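Local coordinates for protein dinoflagellate luciferase (Lingulodinium polyedrum, PDB 1VPR) that catalyses the oxidation of dinoflagellate luciferin, an open tetrapyrrole, by molecular oxygen with emission of blue light, most actively near pH 6.3, at residues G213-V218 against K229-S234; S234-Y239 against S319-A324; L249-L254 against I261-E266; T323-R328 against Y339-K344. All blocks are in the same frame, centred on the assembly; numbering follows the deposited sequence.

Contact 1 of 4, residues G213-V218 against K229-S234; sequences GDVCTV and KRTWKS
Backbone hydrogen bonds pair V215-V218 antiparallel with K229-K233. C216 and W232 bond to each other in both directions, W232 N to C216 O being 3.0 Å, and V218 and R230 form the next reciprocal pair, with V218 N 2.7 Å from R230 O. Just beyond the strand, S234 N adds a nearly straight bond (169°) to D214 O. V218 O has a second donor in R230 NH1, 2.9 Å away and with the oxygen near the guanidinium plane; R230 N and R230 NH1 come to it from opposite faces of its carbonyl plane. Bends at chi2 and chi3 bring NH1 round to V218 O, while NE forms a salt bridge with E240 and NH2 bonds to R227 O.

The two strands form a beta hairpin of the calycin-type barrel of the catalytic domain, and 229-233 lies at one end of the strand order in its sheet.

Aromatic packing occupies the face bearing C216, V218, R230 and W232. W232 CG sits between its backbone N and carbonyl carbon (chi1 42°), and the indole lies beneath C216. C216 CB stands over the six-membered ring in a CH-pi contact, 3.8 Å from its centroid, whereas C216 SG approaches obliquely. V218 CG2 touches W232 CZ2 at 3.9 Å.

On the other face, V215 CG2 lies against K233 CG. D214 OD1 and K233 NZ are 4.2 Å apart, and a water bridges D214 OD2 to the lysine.

Contact 2 of 4, residues S234-Y239 against S319-A324; sequences SGHYFY and SRDYTA
The carboxylate of D321 grips both the imidazole of H236 and the backbone of Y237, a His-carboxylate hydrogen bond joined to a bond from the Y237 N-H. It stands in the first turn of the short helix 321-324, for which R320 is the N-cap residue, and fastens that helix to strand 237-241 of the catalytic domain's beta barrel. H236 ND1 donates to D321 OD2 at 2.7 Å, exactly in its own ring plane but from above the carboxylate plane, with the two planes 64° apart. S319 OG donates to the same oxygen from the opposite face, so OD2 has a donor on each side; this would probably stabilise its negative charge. The other oxygen, D321 OD1, takes the Y237 N-H along an almost straight line (2.8 Å, 178°). With both oxygens engaged, the carboxylate is held against rotation.

The main chain closes the link in the reverse direction, R320 N donating to Y237 O at 2.9 Å from well above the carbonyl plane. Farther along the strand, R320 folds twice along its chain and runs beside Y239, its NH1 3.6 Å from Y239 CB. The guanidinium itself is engaged with D353 by a salt bridge and, through NH2, with T323 OG1. Y237 presents a face to the helix: the methyl carbon A324 CB sits over the centre of the phenol ring, 3.4 Å from its centroid and 11° off the ring normal.

Contact 3 of 4, residues L249-L254 against I261-E266; sequences LGVWVL and IGFFWE
I261 pairs with V253 through reciprocal backbone hydrogen bonds, V253 N to I261 O measuring 2.8 Å, in the antiparallel ladder of this beta hairpin. G262 lies opposite W252, in a non-hydrogen-bonded pair. Its CA comes within 3.1 Å of V251 O, and W252 CE3 sits 3.9 Å from its nitrogen, so the indole rests against bare backbone. F263 forms the next reciprocal pair, with V251. A chi1 of 63° swings its ring alongside the valine, with F263 CE1 3.6 Å from V251 CB. F264 is on the other side of the sheet, facing G250, and its ring lies on the glycine backbone, G250 CA being 3.6 Å from F264 CD2. Beyond the glycine the phenyl ring reaches W252 and points its edge at the indole face in a T-shaped stack. The five-membered ring and phenyl centroids are 5.6 Å apart, with planes at 80°, and F264 CZ stands off-centre over the indole. W265 pairs with L249, W265 N to L249 O being 2.9 Å, and that oxygen lies at the edge of the W265 indole; W265 NE1 bonds to P144 O.

Within the calycin-type barrel the hairpin is flanked by strand 237-241 beside 247-253 and by strand 271-282 beside 259-266. Helix 107-111 packs on I261 through C107 and F108, while K260 makes a cation-pi contact with W252.

Contact 4 of 4, residues T323-R328 against Y339-K344; sequences TALAGR and YPTLAK
A Schellman motif ends helix 321-324, and the overlapping type I' turn, L325 to R328, provides the surface on which A343 packs. A326 is the C-prime residue, with positive phi, and its N bonds to T323 O at 3.0 Å while G327 N returns to Y322 O. The turn is closed by R328 N, which donates to L325 O at 2.8 Å.

Contact across the two segments is entirely by van der Waals packing. The methyl of A343 comes down on the backbone of the turn, A343 CB lying 3.3 Å from G327 C and 3.4 Å from R328 N. A343 is itself the centre of an inverse gamma turn, a kink in which K344 N bonds weakly to L342 O. L325 flanks the methyl from the helix side, L325 CB being 3.9 Å from A343 CB. With chi1 at -55° and the chain extended beyond it, the leucine carries its branch CD1 along the second segment to T341 O at 3.8 Å. The A343 amide nitrogen donates to the carboxylate of D329, just past the turn, which adds a polar tie to this apolar contact.

L325 also touches Y237 and W145, so it joins the turn to strand 237-241 and to the W145 loop. On the other segment, T341 OG1 bonds to G235 O ahead of that strand, and Y339 stacks on W145.

How the contacts relate
All four contacts lie in the catalytic part of this chain, the third of three homologous luciferase domains in the full-length protein, and contacts 1 to 3 reach the same sheet. Contacts 1 and 2 share S234, their centres about 12 Å apart; W232 CD1 meets F238 CZ at 3.6 Å. Contact 3 is nested in the chain loop closed by contact 2, with centres about 9 Å apart, and G235 N lies 2.9 Å from W252 O in a probable hydrogen bond. Between contacts 1 and 3, W232 packs on W252. Contacts 2 and 4 share T323 and A324, their centres about 7 Å apart. Contact 4 meets contact 3 through Y339 OH on V253 CG2, but does not touch contact 1.

Contact 1 of 4, residues G213-V218 against K229-S234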
loop_
_atom_site.group_PDB
_atom_site.type_symbol
_atom_site.label_atom_id
_atom_site.label_comp_id
_atom_site.label_asym_id
_atom_site.label_seq_id
_atom_site.Cartn_x
_atom_site.Cartn_y
_atom_site.Cartn_z
ATOM N N GLY A 213 -14.342 8.065 -10.165
ATOM C CA GLY A 213 -15.012 8.754 -9.072
ATOM C C GLY A 213 -14.443 8.340 -7.721
ATOM O O GLY A 213 -13.249 8.515 -7.457
ATOM N N ASP A 214 -15.288 7.748 -6.885
ATOM C CA ASP A 214 -14.876 7.322 -5.556
ATOM C C ASP A 214 -14.492 5.839 -5.453
ATOM O O ASP A 214 -14.354 5.300 -4.340
ATOM C CB ASP A 214 -15.988 7.644 -4.549
ATOM C CG ASP A 214 -17.317 7.016 -4.927
ATOM O OD1 ASP A 214 -18.295 7.158 -4.170
ATOM O OD2 ASP A 214 -17.396 6.372 -5.989
ATOM N N VAL A 215 -14.342 5.176 -6.600
ATOM C CA VAL A 215 -13.945 3.755 -6.627
ATOM C C VAL A 215 -12.651 3.644 -7.416
ATOM O O VAL A 215 -12.521 4.211 -8.505
ATOM C CB VAL A 215 -15.033 2.874 -7.286
ATOM C CG1 VAL A 215 -14.502 1.458 -7.531
ATOM C CG2 VAL A 215 -16.259 2.816 -6.375
ATOM N N CYS A 216 -11.668 2.947 -6.852
ATOM C CA CYS A 216 -10.387 2.773 -7.523
ATOM C C CYS A 216 -9.873 1.349 -7.448
ATOM O O CYS A 216 -10.158 0.642 -6.487
ATOM C CB CYS A 216 -9.300 3.603 -6.854
ATOM S SG CYS A 216 -9.420 5.377 -6.975
ATOM N N THR A 217 -9.091 0.953 -8.444
ATOM C CA THR A 217 -8.398 -0.338 -8.420
ATOM C C THR A 217 -6.931 0.097 -8.425
ATOM O O THR A 217 -6.528 0.951 -9.220
ATOM C CB THR A 217 -8.677 -1.180 -9.637
ATOM O OG1 THR A 217 -10.025 -1.655 -9.566
ATOM C CG2 THR A 217 -7.711 -2.390 -9.676
ATOM N N VAL A 218 -6.129 -0.461 -7.524
ATOM C CA VAL A 218 -4.737 -0.074 -7.404
ATOM C C VAL A 218 -3.782 -1.267 -7.488
ATOM O O VAL A 218 -3.952 -2.264 -6.786
ATOM C CB VAL A 218 -4.481 0.672 -6.043
ATOM C CG1 VAL A 218 -3.007 1.073 -5.905
ATOM C CG2 VAL A 218 -5.367 1.905 -5.948
ATOM N N LYS A 229 -3.247 -6.612 -6.813
ATOM C CA LYS A 229 -4.316 -5.679 -7.163
ATOM C C LYS A 229 -5.439 -5.638 -6.141
ATOM O O LYS A 229 -5.907 -6.702 -5.696
ATOM C CB LYS A 229 -4.939 -6.108 -8.495
ATOM C CG LYS A 229 -3.941 -6.263 -9.627
ATOM C CD LYS A 229 -4.560 -6.860 -10.900
ATOM C CE LYS A 229 -5.646 -5.974 -11.452
ATOM N NZ LYS A 229 -5.056 -4.829 -12.182
ATOM N N ARG A 230 -5.898 -4.436 -5.794
ATOM C CA ARG A 230 -7.014 -4.301 -4.854
ATOM C C ARG A 230 -7.950 -3.209 -5.364
ATOM O O ARG A 230 -7.533 -2.275 -6.054
ATOM C CB ARG A 230 -6.547 -3.941 -3.422
ATOM C CG ARG A 230 -6.177 -2.464 -3.187
ATOM C CD ARG A 230 -4.754 -2.157 -3.597
ATOM N NE ARG A 230 -3.810 -2.967 -2.817
ATOM C CZ ARG A 230 -2.893 -3.773 -3.358
ATOM N NH1 ARG A 230 -2.800 -3.878 -4.673
ATOM N NH2 ARG A 230 -2.060 -4.470 -2.589
ATOM N N THR A 231 -9.228 -3.365 -5.064
ATOM C CA THR A 231 -10.233 -2.377 -5.451
ATOM C C THR A 231 -10.937 -1.961 -4.161
ATOM O O THR A 231 -11.271 -2.808 -3.326
ATOM C CB THR A 231 -11.295 -2.976 -6.408
ATOM O OG1 THR A 231 -10.682 -3.316 -7.660
ATOM C CG2 THR A 231 -12.395 -1.973 -6.686
ATOM N N TRP A 232 -11.168 -0.665 -3.996
ATOM C CA TRP A 232 -11.846 -0.197 -2.799
ATOM C C TRP A 232 -12.728 1.003 -3.109
ATOM O O TRP A 232 -12.696 1.541 -4.214
ATOM C CB TRP A 232 -10.818 0.153 -1.692
ATOM C CG TRP A 232 -9.592 0.888 -2.139
ATOM C CD1 TRP A 232 -8.319 0.373 -2.257
ATOM C CD2 TRP A 232 -9.506 2.257 -2.580
ATOM N NE1 TRP A 232 -7.461 1.324 -2.749
ATOM C CE2 TRP A 232 -8.157 2.488 -2.961
ATOM C CE3 TRP A 232 -10.432 3.304 -2.695
ATOM C CZ2 TRP A 232 -7.715 3.723 -3.453
ATOM C CZ3 TRP A 232 -9.989 4.540 -3.188
ATOM C CH2 TRP A 232 -8.645 4.735 -3.561
ATOM N N LYS A 233 -13.540 1.410 -2.141
ATOM C CA LYS A 233 -14.404 2.568 -2.338
ATOM C C LYS A 233 -14.244 3.516 -1.145
ATOM O O LYS A 233 -14.094 3.075 0.009
ATOM C CB LYS A 233 -15.875 2.137 -2.489
ATOM C CG LYS A 233 -16.860 3.327 -2.624
ATOM C CD LYS A 233 -18.309 2.846 -2.870
ATOM C CE LYS A 233 -19.246 4.041 -3.005
ATOM N NZ LYS A 233 -20.528 3.677 -3.664
ATOM N N SER A 234 -14.259 4.811 -1.441
ATOM C CA SER A 234 -14.140 5.852 -0.423
ATOM C C SER A 234 -15.001 5.502 0.792
ATOM O O SER A 234 -16.188 5.240 0.657
ATOM C CB SER A 234 -14.606 7.180 -1.025
ATOM O OG SER A 234 -14.490 8.251 -0.114
HETATM O O HOH W 1 -19.858 4.635 -6.369
#

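Contact 2 of 4, residues S234-Y239 against S319-A324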
loop_
_atom_site.group_PDB
_atom_site.type_symbol
_atom_site.label_atom_id
_atom_site.label_comp_id
_atom_site.label_asym_id
_atom_site.label_seq_id
_atom_site.Cartn_x
_atom_site.Cartn_y
_atom_site.Cartn_z
ATOM N N SER A 234 -14.259 4.811 -1.441
ATOM C CA SER A 234 -14.140 5.852 -0.423
ATOM C C SER A 234 -15.001 5.502 0.792
ATOM O O SER A 234 -16.188 5.240 0.657
ATOM C CB SER A 234 -14.606 7.180 -1.025
ATOM O OG SER A 234 -14.490 8.251 -0.114
ATOM N N GLY A 235 -14.387 5.471 1.973
ATOM C CA GLY A 235 -15.113 5.200 3.210
ATOM C C GLY A 235 -15.344 3.738 3.573
ATOM O O GLY A 235 -15.953 3.450 4.624
ATOM N N HIS A 236 -14.856 2.811 2.735
ATOM C CA HIS A 236 -15.049 1.385 2.995
ATOM C C HIS A 236 -13.747 0.641 3.232
ATOM O O HIS A 236 -12.747 0.892 2.575
ATOM C CB HIS A 236 -15.829 0.752 1.832
ATOM C CG HIS A 236 -17.241 1.251 1.718
ATOM N ND1 HIS A 236 -18.291 0.667 2.396
ATOM C CD2 HIS A 236 -17.766 2.310 1.049
ATOM C CE1 HIS A 236 -19.403 1.338 2.142
ATOM N NE2 HIS A 236 -19.112 2.339 1.328
ATOM N N TYR A 237 -13.775 -0.283 4.187
ATOM C CA TYR A 237 -12.597 -1.056 4.569
ATOM C C TYR A 237 -12.116 -2.059 3.532
ATOM O O TYR A 237 -12.867 -2.531 2.678
ATOM C CB TYR A 237 -12.880 -1.852 5.860
ATOM C CG TYR A 237 -12.438 -1.180 7.142
ATOM C CD1 TYR A 237 -13.326 -0.430 7.905
ATOM C CD2 TYR A 237 -11.134 -1.310 7.592
ATOM C CE1 TYR A 237 -12.919 0.168 9.090
ATOM C CE2 TYR A 237 -10.717 -0.718 8.762
ATOM C CZ TYR A 237 -11.618 0.018 9.504
ATOM O OH TYR A 237 -11.195 0.602 10.656
ATOM N N PHE A 238 -10.833 -2.365 3.601
ATOM C CA PHE A 238 -10.279 -3.398 2.763
ATOM C C PHE A 238 -9.137 -3.986 3.554
ATOM O O PHE A 238 -8.625 -3.388 4.503
ATOM C CB PHE A 238 -9.887 -2.905 1.345
ATOM C CG PHE A 238 -8.832 -1.835 1.307
ATOM C CD1 PHE A 238 -7.524 -2.151 0.964
ATOM C CD2 PHE A 238 -9.165 -0.505 1.543
ATOM C CE1 PHE A 238 -6.549 -1.144 0.847
ATOM C CE2 PHE A 238 -8.215 0.497 1.429
ATOM C CZ PHE A 238 -6.896 0.176 1.075
ATOM N N TYR A 239 -8.756 -5.183 3.174
ATOM C CA TYR A 239 -7.734 -5.920 3.876
ATOM C C TYR A 239 -6.444 -5.990 3.052
ATOM O O TYR A 239 -6.479 -6.329 1.867
ATOM C CB TYR A 239 -8.286 -7.324 4.133
ATOM C CG TYR A 239 -7.256 -8.351 4.554
ATOM C CD1 TYR A 239 -6.371 -8.080 5.594
ATOM C CD2 TYR A 239 -7.176 -9.597 3.915
ATOM C CE1 TYR A 239 -5.425 -9.019 6.009
ATOM C CE2 TYR A 239 -6.228 -10.546 4.313
ATOM C CZ TYR A 239 -5.358 -10.242 5.371
ATOM O OH TYR A 239 -4.448 -11.170 5.831
ATOM N N SER A 319 -15.368 -4.943 -0.073
ATOM C CA SER A 319 -15.020 -4.227 1.148
ATOM C C SER A 319 -14.992 -5.267 2.246
ATOM O O SER A 319 -15.408 -6.416 2.050
ATOM C CB SER A 319 -16.012 -3.094 1.474
ATOM O OG SER A 319 -17.211 -3.550 2.080
ATOM N N ARG A 320 -14.447 -4.871 3.390
ATOM C CA ARG A 320 -14.321 -5.729 4.552
ATOM C C ARG A 320 -14.896 -5.020 5.782
ATOM O O ARG A 320 -14.426 -5.225 6.899
ATOM C CB ARG A 320 -12.846 -6.060 4.782
ATOM C CG ARG A 320 -12.216 -6.859 3.629
ATOM C CD ARG A 320 -12.948 -8.182 3.425
ATOM N NE ARG A 320 -13.070 -8.910 4.690
ATOM C CZ ARG A 320 -12.097 -9.641 5.236
ATOM N NH1 ARG A 320 -10.902 -9.761 4.629
ATOM N NH2 ARG A 320 -12.320 -10.263 6.389
ATOM N N ASP A 321 -15.913 -4.195 5.554
ATOM C CA ASP A 321 -16.603 -3.443 6.611
ATOM C C ASP A 321 -17.255 -4.346 7.671
ATOM O O ASP A 321 -17.355 -3.968 8.838
ATOM C CB ASP A 321 -17.672 -2.555 5.960
ATOM C CG ASP A 321 -17.059 -1.535 5.004
ATOM O OD1 ASP A 321 -16.199 -0.753 5.460
ATOM O OD2 ASP A 321 -17.415 -1.516 3.801
ATOM N N TYR A 322 -17.724 -5.522 7.276
ATOM C CA TYR A 322 -18.342 -6.423 8.252
ATOM C C TYR A 322 -17.303 -6.890 9.285
ATOM O O TYR A 322 -17.505 -6.764 10.503
ATOM C CB TYR A 322 -18.939 -7.649 7.560
ATOM C CG TYR A 322 -19.576 -8.605 8.543
ATOM C CD1 TYR A 322 -20.776 -8.285 9.168
ATOM C CD2 TYR A 322 -18.921 -9.775 8.925
ATOM C CE1 TYR A 322 -21.317 -9.106 10.169
ATOM C CE2 TYR A 322 -19.442 -10.603 9.920
ATOM C CZ TYR A 322 -20.639 -10.265 10.540
ATOM O OH TYR A 322 -21.149 -11.091 11.519
ATOM N N THR A 323 -16.201 -7.448 8.796
ATOM C CA THR A 323 -15.129 -7.926 9.667
ATOM C C THR A 323 -14.523 -6.790 10.486
ATOM O O THR A 323 -14.497 -6.833 11.721
ATOM C CB THR A 323 -14.005 -8.599 8.848
ATOM O OG1 THR A 323 -14.517 -9.769 8.197
ATOM C CG2 THR A 323 -12.825 -9.002 9.761
ATOM N N ALA A 324 -14.064 -5.747 9.797
ATOM C CA ALA A 324 -13.429 -4.624 10.463
ATOM C C ALA A 324 -14.279 -3.912 11.515
ATOM O O ALA A 324 -13.741 -3.487 12.543
ATOM C CB ALA A 324 -12.932 -3.620 9.426
#

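Contact 3 of 4, residues L249-L254 against I261-E266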
loop_
_atom_site.group_PDB
_atom_site.type_symbol
_atom_site.label_atom_id
_atom_site.label_comp_id
_atom_site.label_asym_id
_atom_site.label_seq_id
_atom_site.Cartn_x
_atom_site.Cartn_y
_atom_site.Cartn_z
ATOM N N LEU A 249 -5.933 -3.570 8.074
ATOM C CA LEU A 249 -7.334 -3.339 7.740
ATOM C C LEU A 249 -7.375 -1.814 7.640
ATOM O O LEU A 249 -7.151 -1.111 8.627
ATOM C CB LEU A 249 -8.272 -3.865 8.833
ATOM C CG LEU A 249 -8.506 -5.372 8.757
ATOM C CD1 LEU A 249 -9.273 -5.821 9.975
ATOM C CD2 LEU A 249 -9.267 -5.728 7.502
ATOM N N GLY A 250 -7.629 -1.289 6.446
ATOM C CA GLY A 250 -7.615 0.155 6.301
ATOM C C GLY A 250 -8.713 0.685 5.423
ATOM O O GLY A 250 -9.494 -0.085 4.875
ATOM N N VAL A 251 -8.737 2.004 5.266
ATOM C CA VAL A 251 -9.750 2.695 4.501
ATOM C C VAL A 251 -9.163 3.917 3.830
ATOM O O VAL A 251 -8.309 4.572 4.415
ATOM C CB VAL A 251 -10.888 3.237 5.452
ATOM C CG1 VAL A 251 -11.789 4.186 4.682
ATOM C CG2 VAL A 251 -11.709 2.089 6.043
ATOM N N TRP A 252 -9.610 4.221 2.609
ATOM C CA TRP A 252 -9.203 5.443 1.929
ATOM C C TRP A 252 -10.505 6.216 1.783
ATOM O O TRP A 252 -11.561 5.632 1.469
ATOM C CB TRP A 252 -8.697 5.227 0.486
ATOM C CG TRP A 252 -7.288 4.810 0.354
ATOM C CD1 TRP A 252 -6.835 3.634 -0.149
ATOM C CD2 TRP A 252 -6.130 5.579 0.686
ATOM N NE1 TRP A 252 -5.469 3.615 -0.158
ATOM C CE2 TRP A 252 -5.008 4.802 0.349
ATOM C CE3 TRP A 252 -5.937 6.852 1.243
ATOM C CZ2 TRP A 252 -3.696 5.252 0.536
ATOM C CZ3 TRP A 252 -4.644 7.302 1.433
ATOM C CH2 TRP A 252 -3.534 6.501 1.080
ATOM N N VAL A 253 -10.443 7.513 2.023
ATOM C CA VAL A 253 -11.603 8.378 1.830
ATOM C C VAL A 253 -11.135 9.366 0.754
ATOM O O VAL A 253 -9.972 9.770 0.737
ATOM C CB VAL A 253 -11.975 9.159 3.116
ATOM C CG1 VAL A 253 -13.259 10.013 2.847
ATOM C CG2 VAL A 253 -12.230 8.147 4.282
ATOM N N LEU A 254 -12.031 9.739 -0.145
ATOM C CA LEU A 254 -11.706 10.675 -1.226
ATOM C C LEU A 254 -12.658 11.870 -1.019
ATOM O O LEU A 254 -13.640 12.039 -1.728
ATOM C CB LEU A 254 -11.960 9.994 -2.585
ATOM C CG LEU A 254 -10.912 9.026 -3.176
ATOM C CD1 LEU A 254 -10.362 8.075 -2.127
ATOM C CD2 LEU A 254 -11.557 8.244 -4.308
ATOM N N ILE A 261 -7.465 10.717 1.916
ATOM C CA ILE A 261 -7.088 10.679 3.337
ATOM C C ILE A 261 -7.561 9.342 3.890
ATOM O O ILE A 261 -8.705 8.930 3.678
ATOM C CB ILE A 261 -7.741 11.826 4.144
ATOM C CG1 ILE A 261 -7.278 13.169 3.586
ATOM C CG2 ILE A 261 -7.335 11.711 5.627
ATOM C CD1 ILE A 261 -7.941 14.368 4.244
ATOM N N GLY A 262 -6.690 8.653 4.609
ATOM C CA GLY A 262 -7.080 7.346 5.121
ATOM C C GLY A 262 -6.272 6.908 6.314
ATOM O O GLY A 262 -5.549 7.698 6.931
ATOM N N PHE A 263 -6.386 5.644 6.653
ATOM C CA PHE A 263 -5.647 5.125 7.790
ATOM C C PHE A 263 -5.580 3.628 7.606
ATOM O O PHE A 263 -6.397 3.059 6.866
ATOM C CB PHE A 263 -6.393 5.421 9.094
ATOM C CG PHE A 263 -7.723 4.766 9.173
ATOM C CD1 PHE A 263 -8.840 5.342 8.550
ATOM C CD2 PHE A 263 -7.870 3.546 9.831
ATOM C CE1 PHE A 263 -10.073 4.710 8.591
ATOM C CE2 PHE A 263 -9.111 2.903 9.869
ATOM C CZ PHE A 263 -10.199 3.477 9.260
ATOM N N PHE A 264 -4.619 2.993 8.275
ATOM C CA PHE A 264 -4.469 1.546 8.209
ATOM C C PHE A 264 -4.130 1.040 9.590
ATOM O O PHE A 264 -3.188 1.519 10.197
ATOM C CB PHE A 264 -3.343 1.123 7.255
ATOM C CG PHE A 264 -3.646 1.374 5.818
ATOM C CD1 PHE A 264 -3.424 2.616 5.259
ATOM C CD2 PHE A 264 -4.252 0.389 5.048
ATOM C CE1 PHE A 264 -3.814 2.889 3.952
ATOM C CE2 PHE A 264 -4.640 0.649 3.743
ATOM C CZ PHE A 264 -4.426 1.901 3.194
ATOM N N TRP A 265 -4.902 0.071 10.066
ATOM C CA TRP A 265 -4.666 -0.546 11.361
ATOM C C TRP A 265 -3.728 -1.712 11.142
ATOM O O TRP A 265 -4.074 -2.649 10.428
ATOM C CB TRP A 265 -5.960 -1.089 11.959
ATOM C CG TRP A 265 -6.795 -0.064 12.652
ATOM C CD1 TRP A 265 -7.924 0.531 12.179
ATOM C CD2 TRP A 265 -6.569 0.482 13.963
ATOM N NE1 TRP A 265 -8.422 1.425 13.108
ATOM C CE2 TRP A 265 -7.610 1.409 14.214
ATOM C CE3 TRP A 265 -5.593 0.279 14.946
ATOM C CZ2 TRP A 265 -7.702 2.128 15.414
ATOM C CZ3 TRP A 265 -5.687 1.004 16.149
ATOM C CH2 TRP A 265 -6.733 1.908 16.363
ATOM N N GLU A 266 -2.549 -1.651 11.750
ATOM C CA GLU A 266 -1.559 -2.728 11.646
ATOM C C GLU A 266 -1.913 -3.616 12.839
ATOM O O GLU A 266 -1.566 -3.312 13.993
ATOM C CB GLU A 266 -0.152 -2.142 11.782
ATOM C CG GLU A 266 0.992 -3.143 11.683
ATOM C CD GLU A 266 2.341 -2.458 11.842
ATOM O OE1 GLU A 266 2.623 -1.995 12.974
ATOM O OE2 GLU A 266 3.099 -2.364 10.836
#

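Contact 4 of 4, residues T323-R328 against Y339-K344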
loop_
_atom_site.group_PDB
_atom_site.type_symbol
_atom_site.label_atom_id
_atom_site.label_comp_id
_atom_site.label_asym_id
_atom_site.label_seq_id
_atom_site.Cartn_x
_atom_site.Cartn_y
_atom_site.Cartn_z
ATOM N N THR A 323 -16.201 -7.448 8.796
ATOM C CA THR A 323 -15.129 -7.926 9.667
ATOM C C THR A 323 -14.523 -6.790 10.486
ATOM O O THR A 323 -14.497 -6.833 11.721
ATOM C CB THR A 323 -14.005 -8.599 8.848
ATOM O OG1 THR A 323 -14.517 -9.769 8.197
ATOM C CG2 THR A 323 -12.825 -9.002 9.761
ATOM N N ALA A 324 -14.064 -5.747 9.797
ATOM C CA ALA A 324 -13.429 -4.624 10.463
ATOM C C ALA A 324 -14.279 -3.912 11.515
ATOM O O ALA A 324 -13.741 -3.487 12.543
ATOM C CB ALA A 324 -12.932 -3.620 9.426
ATOM N N LEU A 325 -15.580 -3.746 11.260
ATOM C CA LEU A 325 -16.456 -3.088 12.224
ATOM C C LEU A 325 -17.201 -4.129 13.084
ATOM O O LEU A 325 -18.101 -3.787 13.858
ATOM C CB LEU A 325 -17.461 -2.177 11.492
ATOM C CG LEU A 325 -16.852 -1.116 10.550
ATOM C CD1 LEU A 325 -17.987 -0.291 9.912
ATOM C CD2 LEU A 325 -15.899 -0.187 11.355
ATOM N N ALA A 326 -16.813 -5.397 12.961
ATOM C CA ALA A 326 -17.458 -6.467 13.725
ATOM C C ALA A 326 -18.972 -6.375 13.644
ATOM O O ALA A 326 -19.664 -6.510 14.660
ATOM C CB ALA A 326 -17.027 -6.416 15.204
ATOM N N GLY A 327 -19.485 -6.119 12.448
ATOM C CA GLY A 327 -20.922 -6.042 12.261
ATOM C C GLY A 327 -21.628 -4.834 12.844
ATOM O O GLY A 327 -22.855 -4.785 12.832
ATOM N N ARG A 328 -20.888 -3.845 13.332
ATOM C CA ARG A 328 -21.534 -2.671 13.919
ATOM C C ARG A 328 -21.653 -1.476 12.989
ATOM O O ARG A 328 -20.664 -0.795 12.703
ATOM C CB ARG A 328 -20.803 -2.237 15.202
ATOM C CG ARG A 328 -21.500 -1.067 15.910
ATOM C CD ARG A 328 -20.778 -0.548 17.155
ATOM N NE ARG A 328 -21.395 0.692 17.633
ATOM C CZ ARG A 328 -20.937 1.434 18.646
ATOM N NH1 ARG A 328 -21.572 2.547 18.995
ATOM N NH2 ARG A 328 -19.848 1.061 19.311
ATOM N N TYR A 339 -19.161 7.139 12.634
ATOM C CA TYR A 339 -18.631 7.376 11.291
ATOM C C TYR A 339 -19.675 6.706 10.415
ATOM O O TYR A 339 -19.951 5.522 10.580
ATOM C CB TYR A 339 -17.264 6.733 11.104
ATOM C CG TYR A 339 -16.612 7.194 9.826
ATOM C CD1 TYR A 339 -15.873 8.386 9.775
ATOM C CD2 TYR A 339 -16.792 6.474 8.646
ATOM C CE1 TYR A 339 -15.323 8.844 8.550
ATOM C CE2 TYR A 339 -16.252 6.913 7.439
ATOM C CZ TYR A 339 -15.523 8.086 7.395
ATOM O OH TYR A 339 -14.973 8.463 6.185
ATOM N N PRO A 340 -20.259 7.436 9.455
ATOM C CA PRO A 340 -21.297 6.862 8.594
ATOM C C PRO A 340 -20.976 5.808 7.540
ATOM O O PRO A 340 -21.094 6.070 6.337
ATOM C CB PRO A 340 -21.927 8.098 7.977
ATOM C CG PRO A 340 -20.707 8.931 7.708
ATOM C CD PRO A 340 -19.937 8.806 9.024
ATOM N N THR A 341 -20.595 4.620 7.987
ATOM C CA THR A 341 -20.319 3.507 7.089
ATOM C C THR A 341 -20.973 2.285 7.713
ATOM O O THR A 341 -20.781 2.023 8.901
ATOM C CB THR A 341 -18.797 3.269 6.902
ATOM O OG1 THR A 341 -18.260 4.292 6.043
ATOM C CG2 THR A 341 -18.530 1.884 6.252
ATOM N N LEU A 342 -21.774 1.569 6.925
ATOM C CA LEU A 342 -22.470 0.371 7.382
ATOM C C LEU A 342 -21.532 -0.833 7.374
ATOM O O LEU A 342 -20.691 -0.993 6.472
ATOM C CB LEU A 342 -23.689 0.077 6.488
ATOM C CG LEU A 342 -24.672 1.252 6.349
ATOM C CD1 LEU A 342 -25.769 0.928 5.345
ATOM C CD2 LEU A 342 -25.255 1.584 7.736
ATOM N N ALA A 343 -21.703 -1.685 8.381
ATOM C CA ALA A 343 -20.894 -2.877 8.555
ATOM C C ALA A 343 -21.345 -4.042 7.680
ATOM O O ALA A 343 -21.642 -5.130 8.182
ATOM C CB ALA A 343 -20.918 -3.278 10.029
ATOM N N LYS A 344 -21.414 -3.804 6.373
ATOM C CA LYS A 344 -21.806 -4.840 5.417
ATOM C C LYS A 344 -20.832 -4.747 4.259
ATOM O O LYS A 344 -20.501 -3.652 3.791
ATOM C CB LYS A 344 -23.230 -4.617 4.924
#